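Local coordinates for uncharacterized protein (Actinomyces odontolyticus, PDB 4MJG) that is of unknown function but belongs to the DUF4853 family and is probably a lipoprotein, at residues H162-D167 / T178-A183; R79-V84 / R107-I112; V16-Y21 / Q61-V66; M47-V52 / V66-V71; E8-P13 / I112-G117. All coordinates share one frame; numbering follows the deposited sequence.

Interaction 1 (H162-D167 / T178-A183); sequences HVTISD and TLTTGA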
# COMPACT_ATOMS: atom_id res chain seq x y z
N HIS A 162 -6.26 5.14 14.80
CA HIS A 162 -7.73 5.08 14.90
C HIS A 162 -8.40 6.02 13.90
O HIS A 162 -7.81 7.03 13.48
CB HIS A 162 -8.21 5.36 16.33
CG HIS A 162 -8.25 6.81 16.69
ND1 HIS A 162 -7.12 7.61 16.72
CD2 HIS A 162 -9.28 7.60 17.07
CE1 HIS A 162 -7.47 8.83 17.09
NE2 HIS A 162 -8.77 8.86 17.30
N VAL A 163 -9.63 5.68 13.53
CA VAL A 163 -10.36 6.39 12.49
C VAL A 163 -11.02 7.65 13.02
O VAL A 163 -11.76 7.60 14.00
CB VAL A 163 -11.47 5.51 11.88
CG1 VAL A 163 -12.24 6.29 10.81
CG2 VAL A 163 -10.89 4.25 11.28
N THR A 164 -10.76 8.77 12.36
CA THR A 164 -11.49 10.01 12.58
C THR A 164 -12.03 10.47 11.23
O THR A 164 -11.77 9.84 10.20
CB THR A 164 -10.58 11.09 13.19
OG1 THR A 164 -9.33 11.15 12.47
CG2 THR A 164 -10.29 10.78 14.64
N ILE A 165 -12.79 11.56 11.22
CA ILE A 165 -13.34 12.11 9.97
C ILE A 165 -13.10 13.61 9.89
O ILE A 165 -13.43 14.34 10.82
CB ILE A 165 -14.84 11.78 9.80
CG1 ILE A 165 -15.62 12.02 11.09
CG2 ILE A 165 -15.02 10.34 9.39
CD1 ILE A 165 -17.08 11.62 10.99
N SER A 166 -12.51 14.05 8.79
CA SER A 166 -12.18 15.46 8.57
C SER A 166 -12.98 15.99 7.40
O SER A 166 -13.41 15.22 6.54
CB SER A 166 -10.68 15.63 8.29
OG SER A 166 -9.89 15.12 9.34
N ASP A 167 -13.17 17.31 7.36
CA ASP A 167 -13.80 17.96 6.21
C ASP A 167 -12.95 17.76 4.97
O ASP A 167 -11.72 17.67 5.06
CB ASP A 167 -13.98 19.45 6.46
CG ASP A 167 -15.14 19.75 7.39
OD1 ASP A 167 -16.27 19.30 7.09
OD2 ASP A 167 -14.93 20.45 8.40
N THR A 178 -10.19 9.87 7.97
CA THR A 178 -8.79 10.11 8.25
C THR A 178 -8.27 9.16 9.33
O THR A 178 -9.05 8.64 10.13
CB THR A 178 -8.56 11.56 8.73
OG1 THR A 178 -9.31 11.79 9.93
CG2 THR A 178 -9.00 12.55 7.67
N LEU A 179 -6.96 8.95 9.34
CA LEU A 179 -6.31 8.13 10.34
C LEU A 179 -5.36 8.98 11.18
O LEU A 179 -4.54 9.72 10.63
CB LEU A 179 -5.51 7.01 9.67
CG LEU A 179 -6.31 6.05 8.80
CD1 LEU A 179 -5.37 5.10 8.07
CD2 LEU A 179 -7.31 5.27 9.63
N THR A 180 -5.49 8.88 12.50
CA THR A 180 -4.59 9.58 13.41
C THR A 180 -4.09 8.63 14.49
O THR A 180 -4.81 7.71 14.92
CB THR A 180 -5.27 10.82 14.04
OG1 THR A 180 -6.65 10.53 14.29
CG2 THR A 180 -5.17 12.01 13.10
N THR A 181 -2.86 8.87 14.94
CA THR A 181 -2.16 7.96 15.86
C THR A 181 -2.86 7.86 17.22
O THR A 181 -3.47 8.82 17.69
CB THR A 181 -0.70 8.42 16.07
OG1 THR A 181 -0.68 9.76 16.55
CG2 THR A 181 0.09 8.33 14.76
N GLY A 182 -2.76 6.68 17.84
CA GLY A 182 -3.41 6.41 19.12
C GLY A 182 -4.72 5.67 18.94
O GLY A 182 -5.39 5.83 17.92
N ALA A 183 -5.07 4.84 19.93
CA ALA A 183 -6.32 4.08 19.94
C ALA A 183 -6.44 3.14 18.75
O ALA A 183 -7.26 2.23 18.74
CB ALA A 183 -7.52 5.01 20.01

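Interaction 2 (R79-V84 / R107-I112); sequences RLEKLV and RGIQLI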
# COMPACT_ATOMS: atom_id res chain seq x y z
N ARG A 79 13.17 14.94 -0.13
CA ARG A 79 12.93 14.63 1.29
C ARG A 79 12.18 13.31 1.47
O ARG A 79 12.34 12.63 2.50
CB ARG A 79 12.14 15.77 1.96
N LEU A 80 11.34 12.96 0.49
CA LEU A 80 10.60 11.70 0.51
C LEU A 80 11.52 10.51 0.27
O LEU A 80 11.42 9.50 0.97
CB LEU A 80 9.50 11.71 -0.57
CG LEU A 80 8.62 10.46 -0.67
CD1 LEU A 80 7.76 10.29 0.57
CD2 LEU A 80 7.74 10.54 -1.91
N GLU A 81 12.41 10.65 -0.71
CA GLU A 81 13.40 9.61 -1.02
C GLU A 81 14.30 9.36 0.18
O GLU A 81 14.60 8.21 0.51
CB GLU A 81 14.23 10.00 -2.24
CG GLU A 81 15.21 8.93 -2.70
CD GLU A 81 15.89 9.27 -4.02
OE1 GLU A 81 15.50 10.26 -4.67
OE2 GLU A 81 16.83 8.54 -4.40
N LYS A 82 14.72 10.44 0.82
CA LYS A 82 15.47 10.36 2.08
C LYS A 82 14.69 9.54 3.10
O LYS A 82 15.22 8.59 3.69
CB LYS A 82 15.74 11.77 2.61
CG LYS A 82 16.50 11.84 3.94
CD LYS A 82 16.47 13.24 4.51
CE LYS A 82 17.18 13.32 5.85
NZ LYS A 82 18.64 13.08 5.72
N LEU A 83 13.42 9.90 3.31
CA LEU A 83 12.57 9.25 4.29
C LEU A 83 12.37 7.77 3.97
O LEU A 83 12.60 6.92 4.83
CB LEU A 83 11.20 9.94 4.37
CG LEU A 83 10.16 9.33 5.31
CD1 LEU A 83 10.67 9.32 6.75
CD2 LEU A 83 8.84 10.08 5.22
N VAL A 84 11.95 7.48 2.75
CA VAL A 84 11.65 6.10 2.36
C VAL A 84 12.88 5.21 2.50
O VAL A 84 12.78 4.08 2.97
CB VAL A 84 11.10 6.03 0.91
CG1 VAL A 84 11.02 4.59 0.43
CG2 VAL A 84 9.73 6.68 0.83
N ARG A 107 5.52 11.29 -9.44
CA ARG A 107 6.78 10.54 -9.46
C ARG A 107 6.76 9.52 -8.35
O ARG A 107 6.46 9.85 -7.20
CB ARG A 107 7.98 11.46 -9.26
CG ARG A 107 9.30 10.84 -9.66
CD ARG A 107 10.45 11.82 -9.49
NE ARG A 107 11.73 11.23 -9.83
CZ ARG A 107 12.90 11.85 -9.70
NH1 ARG A 107 12.96 13.09 -9.22
NH2 ARG A 107 14.02 11.22 -10.04
N GLY A 108 7.11 8.28 -8.70
CA GLY A 108 6.97 7.17 -7.78
C GLY A 108 8.26 6.67 -7.17
O GLY A 108 9.32 6.72 -7.80
N ILE A 109 8.17 6.19 -5.93
CA ILE A 109 9.21 5.38 -5.32
C ILE A 109 8.57 4.05 -4.95
O ILE A 109 7.50 4.03 -4.33
CB ILE A 109 9.81 6.03 -4.06
CG1 ILE A 109 10.43 7.38 -4.42
CG2 ILE A 109 10.87 5.12 -3.44
CD1 ILE A 109 10.81 8.21 -3.21
N GLN A 110 9.21 2.95 -5.34
CA GLN A 110 8.68 1.63 -5.09
C GLN A 110 9.53 0.90 -4.06
O GLN A 110 10.75 1.04 -4.05
CB GLN A 110 8.65 0.82 -6.38
CG GLN A 110 7.73 1.37 -7.46
CD GLN A 110 8.35 2.49 -8.24
OE1 GLN A 110 9.45 2.34 -8.80
NE2 GLN A 110 7.66 3.63 -8.30
N LEU A 111 8.86 0.11 -3.24
CA LEU A 111 9.51 -0.75 -2.26
C LEU A 111 9.20 -2.19 -2.66
O LEU A 111 8.04 -2.60 -2.61
CB LEU A 111 8.96 -0.44 -0.87
CG LEU A 111 9.95 -0.13 0.25
CD1 LEU A 111 10.92 0.98 -0.15
CD2 LEU A 111 9.19 0.26 1.50
N ILE A 112 10.22 -2.93 -3.08
CA ILE A 112 10.02 -4.27 -3.65
C ILE A 112 10.25 -5.34 -2.59
O ILE A 112 11.32 -5.38 -1.97
CB ILE A 112 10.96 -4.54 -4.85
CG1 ILE A 112 10.91 -3.39 -5.87
CG2 ILE A 112 10.61 -5.86 -5.53
CD1 ILE A 112 9.54 -3.13 -6.46

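Interaction 3 (V16-Y21 / Q61-V66); sequences VSIEEY and QGYRVV. With SO4 (sulfate ion), chain C.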
# COMPACT_ATOMS: atom_id res chain seq x y z
N VAL A 16 3.28 -17.73 0.35
CA VAL A 16 2.13 -17.96 1.23
C VAL A 16 0.84 -17.73 0.47
O VAL A 16 0.83 -17.05 -0.57
CB VAL A 16 2.14 -17.05 2.49
CG1 VAL A 16 3.37 -17.32 3.34
CG2 VAL A 16 2.04 -15.57 2.13
N SER A 17 -0.26 -18.28 0.98
CA SER A 17 -1.55 -18.15 0.31
C SER A 17 -2.08 -16.73 0.43
O SER A 17 -1.73 -16.00 1.36
CB SER A 17 -2.57 -19.13 0.90
OG SER A 17 -3.04 -18.67 2.15
N ILE A 18 -2.93 -16.35 -0.51
CA ILE A 18 -3.60 -15.05 -0.50
C ILE A 18 -4.21 -14.73 0.87
O ILE A 18 -4.10 -13.60 1.35
CB ILE A 18 -4.68 -14.96 -1.61
CG1 ILE A 18 -5.35 -13.58 -1.63
CG2 ILE A 18 -5.73 -16.06 -1.47
CD1 ILE A 18 -4.42 -12.44 -1.98
N GLU A 19 -4.84 -15.73 1.49
CA GLU A 19 -5.50 -15.54 2.78
C GLU A 19 -4.50 -15.30 3.90
O GLU A 19 -4.75 -14.49 4.79
CB GLU A 19 -6.37 -16.76 3.10
CG GLU A 19 -7.54 -16.96 2.14
CD GLU A 19 -7.68 -18.40 1.68
OE1 GLU A 19 -6.76 -18.90 1.00
OE2 GLU A 19 -8.72 -19.02 2.00
N GLU A 20 -3.37 -16.01 3.86
CA GLU A 20 -2.29 -15.82 4.83
C GLU A 20 -1.68 -14.44 4.67
O GLU A 20 -1.31 -13.80 5.67
CB GLU A 20 -1.21 -16.89 4.63
CG GLU A 20 -0.01 -16.80 5.56
CD GLU A 20 -0.29 -17.28 6.98
OE1 GLU A 20 -1.45 -17.60 7.30
OE2 GLU A 20 0.67 -17.32 7.78
N TYR A 21 -1.58 -13.98 3.43
CA TYR A 21 -0.99 -12.68 3.13
C TYR A 21 -1.88 -11.56 3.62
O TYR A 21 -1.41 -10.60 4.25
CB TYR A 21 -0.77 -12.55 1.63
CG TYR A 21 0.15 -11.43 1.22
CD1 TYR A 21 -0.33 -10.15 0.96
CD2 TYR A 21 1.51 -11.66 1.05
CE1 TYR A 21 0.51 -9.13 0.57
CE2 TYR A 21 2.37 -10.64 0.66
CZ TYR A 21 1.87 -9.38 0.42
OH TYR A 21 2.73 -8.39 0.02
N GLN A 61 -2.00 -19.52 -11.90
CA GLN A 61 -3.14 -18.64 -11.63
C GLN A 61 -3.34 -18.49 -10.13
O GLN A 61 -3.14 -19.45 -9.38
CB GLN A 61 -4.43 -19.18 -12.24
CG GLN A 61 -4.66 -18.80 -13.69
CD GLN A 61 -5.84 -19.53 -14.29
OE1 GLN A 61 -6.89 -18.94 -14.53
NE2 GLN A 61 -5.68 -20.83 -14.52
N GLY A 62 -3.76 -17.31 -9.71
CA GLY A 62 -4.01 -17.06 -8.30
C GLY A 62 -4.69 -15.73 -8.06
O GLY A 62 -5.55 -15.31 -8.83
N TYR A 63 -4.31 -15.08 -6.96
CA TYR A 63 -4.94 -13.84 -6.54
C TYR A 63 -3.90 -12.84 -6.06
O TYR A 63 -2.87 -13.20 -5.50
CB TYR A 63 -5.94 -14.10 -5.43
CG TYR A 63 -7.21 -14.78 -5.88
CD1 TYR A 63 -8.14 -14.09 -6.65
CD2 TYR A 63 -7.49 -16.09 -5.52
CE1 TYR A 63 -9.32 -14.70 -7.05
CE2 TYR A 63 -8.66 -16.71 -5.92
CZ TYR A 63 -9.57 -16.01 -6.69
OH TYR A 63 -10.74 -16.61 -7.09
N ARG A 64 -4.21 -11.57 -6.29
CA ARG A 64 -3.36 -10.45 -5.95
C ARG A 64 -4.14 -9.54 -5.02
O ARG A 64 -5.35 -9.42 -5.16
CB ARG A 64 -3.02 -9.70 -7.23
CG ARG A 64 -1.98 -8.61 -7.07
CD ARG A 64 -1.88 -7.77 -8.33
NE ARG A 64 -1.66 -8.57 -9.54
CZ ARG A 64 -0.52 -9.17 -9.86
NH1 ARG A 64 0.55 -9.10 -9.07
NH2 ARG A 64 -0.44 -9.86 -10.99
N VAL A 65 -3.46 -8.89 -4.09
CA VAL A 65 -4.14 -7.96 -3.19
C VAL A 65 -3.58 -6.54 -3.30
O VAL A 65 -2.40 -6.28 -3.02
CB VAL A 65 -4.17 -8.47 -1.72
CG1 VAL A 65 -2.77 -8.69 -1.17
CG2 VAL A 65 -4.94 -7.51 -0.83
N VAL A 66 -4.45 -5.63 -3.74
CA VAL A 66 -4.19 -4.20 -3.71
C VAL A 66 -4.66 -3.71 -2.35
O VAL A 66 -5.81 -3.94 -1.97
CB VAL A 66 -4.97 -3.46 -4.82
CG1 VAL A 66 -4.81 -1.95 -4.68
CG2 VAL A 66 -4.52 -3.93 -6.20
S SO4 C . 3.51 -11.04 -10.19
O1 SO4 C . 3.63 -11.89 -8.98
O2 SO4 C . 3.56 -9.61 -9.83
O3 SO4 C . 4.64 -11.34 -11.09
O4 SO4 C . 2.24 -11.35 -10.87

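Interaction 4 (M47-V52 / V66-V71); sequences MGLPYV and VGYTTV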
# COMPACT_ATOMS: atom_id res chain seq x y z
N MSE A 47 -7.91 7.18 0.76
CA MSE A 47 -8.31 7.51 -0.62
C MSE A 47 -9.01 6.35 -1.27
O MSE A 47 -9.90 6.55 -2.09
CB MSE A 47 -7.06 7.82 -1.45
CG MSE A 47 -7.13 9.15 -2.19
SE MSE A 47 -8.47 9.06 -3.64
CE MSE A 47 -7.35 7.98 -4.86
N GLY A 48 -8.60 5.13 -0.94
CA GLY A 48 -9.14 3.94 -1.56
C GLY A 48 -9.17 2.77 -0.59
O GLY A 48 -8.37 2.69 0.35
N LEU A 49 -10.10 1.85 -0.84
CA LEU A 49 -10.24 0.65 -0.04
C LEU A 49 -9.54 -0.50 -0.74
O LEU A 49 -9.42 -0.49 -1.97
CB LEU A 49 -11.71 0.33 0.17
CG LEU A 49 -12.50 1.37 0.96
CD1 LEU A 49 -13.95 0.95 1.08
CD2 LEU A 49 -11.88 1.57 2.34
N PRO A 50 -9.08 -1.50 0.03
CA PRO A 50 -8.37 -2.62 -0.57
C PRO A 50 -9.32 -3.55 -1.30
O PRO A 50 -10.52 -3.59 -1.01
CB PRO A 50 -7.79 -3.34 0.65
CG PRO A 50 -8.80 -3.11 1.71
CD PRO A 50 -9.31 -1.71 1.47
N TYR A 51 -8.77 -4.30 -2.24
CA TYR A 51 -9.54 -5.25 -3.02
C TYR A 51 -8.62 -6.32 -3.57
O TYR A 51 -7.40 -6.15 -3.62
CB TYR A 51 -10.30 -4.54 -4.15
CG TYR A 51 -9.40 -3.80 -5.13
CD1 TYR A 51 -8.99 -2.50 -4.87
CD2 TYR A 51 -8.98 -4.40 -6.31
CE1 TYR A 51 -8.18 -1.81 -5.76
CE2 TYR A 51 -8.16 -3.73 -7.21
CZ TYR A 51 -7.77 -2.43 -6.92
OH TYR A 51 -6.96 -1.75 -7.81
N VAL A 52 -9.22 -7.44 -3.97
CA VAL A 52 -8.48 -8.56 -4.52
C VAL A 52 -8.81 -8.65 -6.00
O VAL A 52 -9.92 -8.31 -6.42
CB VAL A 52 -8.87 -9.87 -3.81
CG1 VAL A 52 -8.17 -11.07 -4.42
CG2 VAL A 52 -8.56 -9.77 -2.32
N VAL A 66 -4.45 -5.63 -3.74
CA VAL A 66 -4.19 -4.20 -3.71
C VAL A 66 -4.66 -3.71 -2.35
O VAL A 66 -5.81 -3.94 -1.97
CB VAL A 66 -4.97 -3.46 -4.82
CG1 VAL A 66 -4.81 -1.95 -4.68
CG2 VAL A 66 -4.52 -3.93 -6.20
N GLY A 67 -3.78 -3.05 -1.60
CA GLY A 67 -4.11 -2.61 -0.25
C GLY A 67 -4.83 -1.28 -0.20
O GLY A 67 -5.27 -0.76 -1.23
N TYR A 68 -4.96 -0.72 1.00
CA TYR A 68 -5.51 0.61 1.17
C TYR A 68 -4.65 1.61 0.44
O TYR A 68 -3.44 1.42 0.30
CB TYR A 68 -5.57 1.00 2.65
CG TYR A 68 -6.73 0.41 3.40
CD1 TYR A 68 -7.95 1.08 3.48
CD2 TYR A 68 -6.61 -0.81 4.05
CE1 TYR A 68 -9.02 0.54 4.18
CE2 TYR A 68 -7.66 -1.35 4.74
CZ TYR A 68 -8.87 -0.67 4.80
OH TYR A 68 -9.92 -1.22 5.48
N THR A 69 -5.28 2.66 -0.07
CA THR A 69 -4.56 3.78 -0.63
C THR A 69 -4.75 4.94 0.34
O THR A 69 -5.88 5.33 0.60
CB THR A 69 -5.10 4.15 -2.01
OG1 THR A 69 -4.98 3.02 -2.90
CG2 THR A 69 -4.33 5.33 -2.58
N THR A 70 -3.66 5.44 0.91
CA THR A 70 -3.73 6.56 1.85
C THR A 70 -2.93 7.74 1.34
O THR A 70 -1.96 7.57 0.60
CB THR A 70 -3.22 6.18 3.25
OG1 THR A 70 -1.84 5.80 3.21
CG2 THR A 70 -4.04 5.04 3.81
N VAL A 71 -3.35 8.93 1.75
CA VAL A 71 -2.79 10.17 1.24
C VAL A 71 -2.34 11.07 2.38
O VAL A 71 -3.12 11.38 3.28
CB VAL A 71 -3.82 10.92 0.37
CG1 VAL A 71 -3.28 12.27 -0.08
CG2 VAL A 71 -4.16 10.08 -0.85

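Interaction 5 (E8-P13 / I112-G117); sequences EFVPFP and IDNYGG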
# COMPACT_ATOMS: atom_id res chain seq x y z
N GLU A 8 15.78 -13.05 -8.35
CA GLU A 8 15.75 -14.04 -7.27
C GLU A 8 14.53 -13.84 -6.36
O GLU A 8 14.62 -13.93 -5.13
CB GLU A 8 17.06 -14.01 -6.46
CG GLU A 8 18.12 -15.00 -6.91
CD GLU A 8 18.73 -14.68 -8.27
OE1 GLU A 8 18.56 -13.55 -8.77
OE2 GLU A 8 19.39 -15.58 -8.84
N PHE A 9 13.38 -13.56 -6.97
CA PHE A 9 12.12 -13.49 -6.24
C PHE A 9 11.66 -14.90 -5.90
O PHE A 9 11.84 -15.82 -6.70
CB PHE A 9 11.02 -12.80 -7.07
CG PHE A 9 11.27 -11.34 -7.34
CD1 PHE A 9 11.71 -10.48 -6.33
CD2 PHE A 9 11.03 -10.81 -8.60
CE1 PHE A 9 11.93 -9.14 -6.58
CE2 PHE A 9 11.24 -9.46 -8.86
CZ PHE A 9 11.69 -8.63 -7.85
N VAL A 10 11.06 -15.05 -4.72
CA VAL A 10 10.48 -16.33 -4.28
C VAL A 10 9.46 -16.79 -5.33
O VAL A 10 8.53 -16.04 -5.65
CB VAL A 10 9.79 -16.20 -2.91
CG1 VAL A 10 9.05 -17.49 -2.55
CG2 VAL A 10 10.79 -15.85 -1.82
N PRO A 11 9.63 -18.01 -5.87
CA PRO A 11 8.72 -18.45 -6.93
C PRO A 11 7.30 -18.69 -6.43
O PRO A 11 7.08 -18.93 -5.24
CB PRO A 11 9.36 -19.76 -7.41
CG PRO A 11 10.13 -20.26 -6.24
CD PRO A 11 10.64 -19.03 -5.54
N PHE A 12 6.35 -18.62 -7.37
CA PHE A 12 4.92 -18.62 -7.07
C PHE A 12 4.44 -19.73 -6.12
O PHE A 12 3.76 -19.44 -5.14
CB PHE A 12 4.12 -18.67 -8.39
CG PHE A 12 2.64 -18.69 -8.20
CD1 PHE A 12 1.95 -17.52 -7.90
CD2 PHE A 12 1.92 -19.86 -8.35
CE1 PHE A 12 0.58 -17.53 -7.73
CE2 PHE A 12 0.54 -19.88 -8.19
CZ PHE A 12 -0.13 -18.71 -7.87
N PRO A 13 4.80 -21.00 -6.41
CA PRO A 13 4.28 -22.09 -5.57
C PRO A 13 4.69 -21.99 -4.10
O PRO A 13 3.93 -22.41 -3.23
CB PRO A 13 4.91 -23.35 -6.19
CG PRO A 13 5.37 -22.94 -7.54
CD PRO A 13 5.74 -21.50 -7.42
N ILE A 112 10.22 -2.93 -3.08
CA ILE A 112 10.02 -4.27 -3.65
C ILE A 112 10.25 -5.34 -2.59
O ILE A 112 11.32 -5.38 -1.97
CB ILE A 112 10.96 -4.54 -4.85
CG1 ILE A 112 10.91 -3.39 -5.87
CG2 ILE A 112 10.61 -5.86 -5.53
CD1 ILE A 112 9.54 -3.13 -6.46
N ASP A 113 9.27 -6.21 -2.39
CA ASP A 113 9.39 -7.33 -1.44
C ASP A 113 9.98 -8.56 -2.13
O ASP A 113 10.09 -8.62 -3.35
CB ASP A 113 8.05 -7.66 -0.76
CG ASP A 113 6.97 -8.10 -1.75
OD1 ASP A 113 7.27 -8.89 -2.66
OD2 ASP A 113 5.80 -7.66 -1.60
N ASN A 114 10.33 -9.56 -1.32
CA ASN A 114 10.99 -10.77 -1.82
C ASN A 114 10.11 -11.65 -2.72
O ASN A 114 10.60 -12.59 -3.34
CB ASN A 114 11.58 -11.61 -0.66
CG ASN A 114 10.72 -11.59 0.59
OD1 ASN A 114 10.17 -10.55 0.97
ND2 ASN A 114 10.60 -12.74 1.24
N TYR A 115 8.81 -11.33 -2.79
CA TYR A 115 7.88 -12.01 -3.70
C TYR A 115 7.79 -11.32 -5.06
O TYR A 115 7.17 -11.84 -5.98
CB TYR A 115 6.47 -12.05 -3.08
CG TYR A 115 6.26 -13.07 -1.99
CD1 TYR A 115 7.32 -13.65 -1.30
CD2 TYR A 115 4.96 -13.44 -1.63
CE1 TYR A 115 7.10 -14.58 -0.30
CE2 TYR A 115 4.74 -14.37 -0.62
CZ TYR A 115 5.81 -14.93 0.04
OH TYR A 115 5.58 -15.86 1.02
N GLY A 116 8.42 -10.16 -5.20
CA GLY A 116 8.26 -9.34 -6.40
C GLY A 116 7.07 -8.39 -6.28
O GLY A 116 6.74 -7.66 -7.22
N GLY A 117 6.43 -8.41 -5.11
CA GLY A 117 5.36 -7.50 -4.78
C GLY A 117 5.88 -6.11 -4.50
O GLY A 117 7.09 -5.88 -4.53

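Interaction 1 (H162-D167 / T178-A183)
Three antiparallel pairs, His-162 with Thr-180, Val-163 with Leu-179 and Thr-164 with Thr-178, zip strand 161-166 to strand 176-181, the outer pairs hydrogen-bonded and the middle one not. Thr-164 N gives to Thr-178 O at 2.8 Å and Thr-178 N returns a bond to Thr-164 O. Thr-180 O is gripped twice by one residue: His-162 N reaches it almost straight at 3.0 Å (171°), while the ring atom His-162 ND1 reaches it at 2.9 Å with a bent N-H (135°), from the other face of the carbonyl plane. The torsion responsible tucks the ring between its own N and carbonyl carbon (chi1 80°), which brings ND1 round to Thr-180 O. Ala-183 CB meets the His-162 ring off-centre, 4.3 Å from its centroid. On the same face Thr-164 OG1 and Thr-178 OG1 share a hydrogen bond at 2.6 Å. A weak one links Thr-164 OG1 to Thr-180 OG1 at 3.3 Å. Val-163 CG2 and Leu-179 CD2 touch on the other face, which helix 154-157 covers through Val-154. With an alanine at His-162, Thr-180 O would probably lose its second donor and the methyl of Ala-183 the ring it rests on. The chemistry is thus split: hydroxyls and an imidazole tie the strands on one face of this edge hairpin, and aliphatic contact joins them on the other.

Interaction 2 (R79-V84 / R107-I112)
Helix 77-86 lies along one face of the antiparallel sheet, where Leu-80, Glu-81 and Val-84 meet Ile-109 and Leu-111 of strand 107-113. Helix and strand segments run almost parallel, 5° apart, with their axes 10.0 Å from each other at closest approach. Ile-109 carries most of the contact. Its CG1 branch stands beside the backbone N (chi1 -60°) and runs out extended, so that Ile-109 CD1 reaches the helix backbone itself, 3.7 Å from Glu-81 CA. Ile-109 CD1 also sits 4.0 Å from Leu-80 CG and brushes the CB of Glu-81. The shorter branch, Ile-109 CG2, meets Val-84 CG1 at 3.9 Å. One turn on from Leu-80, Val-84 works as a bridge: its CG1 also touches Leu-111 CD1, at 3.7 Å, and so spans two alternate residues of the strand. The side chains interleave, those of the helix and those of the strand heading opposite ways. Phe-121 and Phe-123 of strand 118-123 continue the apolar surface beneath Val-84 and Leu-80, and Phe-77 packs on Ile-109. Glu-81 lends only aliphatic carbon; its OE1 stops 5.7 Å from Arg-107 NH2, short of a salt bridge. Gln-110 turns its CB away from the helix, and its NE2 is hydrogen-bonded to Asp-98 OD1 and Glu-120 OE2. Within this pair of segments, helix and strand are joined purely by dispersion and the hydrophobic effect, and the fit rests on branched aliphatic shape.

Interaction 3 (V16-Y21 / Q61-V66)
Ile-18, in the first turn of helix 18-24, drops its longer branch onto strand 62-73 between Tyr-63 and Val-65. With CG1 opposite the backbone N (chi1 -178°), Ile-18 CG1 comes to 3.9 Å from Tyr-63 CB, and the chain then bends so that Ile-18 CD1 meets Val-65 CB at 4.0 Å. Val-65 holds CG1 between its own N and carbonyl carbon (chi1 59°), where it touches Tyr-21 CD1 at 3.6 Å, obliquely to the ring. The Tyr-63 ring swings away from the helix, and its OH bonds to Pro-142 O and Asp-145 N. Arg-64, bent at chi3, meets at its guanidinium edge a sulfate probably from the crystallisation liquor: Arg-64 NH1 donates to sulfate O2 at 3.1 Å and Arg-64 NH2 to sulfate O4 at 3.1 Å. Cys-136 N and Arg-15 also hold this ion, and Arg-64 NH1 bonds Ser-134 O. Ser-17 OG caps the helix, accepting from Glu-20 N. Helix 26-31 closes over the contact, Ile-29 on Tyr-21 and Leu-26 on Val-65.

Interaction 4 (M47-V52 / V66-V71)
Backbone hydrogen bonds in the hairpin of strands 44-55 and 62-73 come in two groups, around Gly-48 with Thr-69 and around Tyr-51 with Val-66. At the first, Met-47 N (2.8 Å) and Gly-48 N (3.1 Å) both donate to Thr-69 O, a classic beta bulge, while Thr-69 N gives back to Gly-48 O. At the second, Tyr-51 N binds Val-66 O and Val-66 N binds Tyr-51 O, each at 3.0 Å. Pro-50, which has no N-H to give, lies between the two.

CH-pi contacts make up the next kind. Pro-50 CD sits over the centre of the Tyr-68 ring, 3.4 Å from its centroid and 8° off the normal, with proline and tyrosine side by side. Tyr-51 covers Val-66 in a similar way: with CG placed between its own N and carbonyl carbon (chi1 59°), the ring lies flat over Val-66 CB, 3.8 Å from the centroid and offset toward the rim.

The remaining contacts are apolar. Leu-49 CD2 reaches Tyr-68 CE1 at 3.6 Å, and CG of the selenomethionine at Met-47 meets Val-71 CG2.

Strand 127-133 flanks strand 62-73 on its other edge, bonding to Gly-67 and Thr-70. Helix 154-157 packs on Tyr-68 through Val-154 and Ala-157, and the Tyr-68 hydroxyl is hydrogen-bonded to Pro-152 O just before that helix.

Interaction 5 (E8-P13 / I112-G117)
Phe-9 lays its ring over the turn that follows strand 107-113. Phe-9 CB passes Asn-114 O at 3.8 Å. CG lies beside the backbone N (chi1 -66°), which brings the Phe-9 ring over Gly-116, whose CA lies 3.5 Å from the ring centroid, 5° off the normal. Farther out, CE1 and CZ reach Ile-112 CG2, Phe-9 CE1 at 3.7 Å. The platform is a type I beta turn from Asp-113 to Gly-116, and Asp-113 also forms an Asx turn: its OD1 takes Tyr-115 N at 2.9 Å and Gly-117 N at 2.6 Å from opposite faces of the carboxylate plane. Gly-116 has a positive phi (89°), which would set a side chain against the preceding carbonyl O. Val-10 N donates to Asn-114 O at 2.9 Å, and Val-10 CB rests 3.9 Å from Tyr-115 CD1. Tyr-115 OH is hydrogen-bonded to Val-16 N. A serine at Tyr-115 would probably strip Val-10 of this cover and leave Val-16 N without its hydroxyl partner. The backbone oxygen of Val-10 is taken by Arg-15 NE.

In the fold
One antiparallel sheet underlies all five contacts. Interaction 5 closes the longest loop, with interactions 2, 3 and 4 nested inside it; interaction 1 follows later in the chain, in the edge hairpin, its centre about 33 Å from that of interaction 5. Interactions 3 and 4 share strand 62-73 and Val-66, their centres about 15 Å apart, and touch where Arg-64 and Tyr-63 meet Val-52. Interactions 3 and 5, their centres about 12 Å apart, touch through Val-16 N and Tyr-115 OH, while 2 and 5 share Ile-112. Interactions 1 and 4 pair strands of the sheet, 2 and 3 pack helices on it, and 5 ties the N-terminal segment to the turn after strand 107-113.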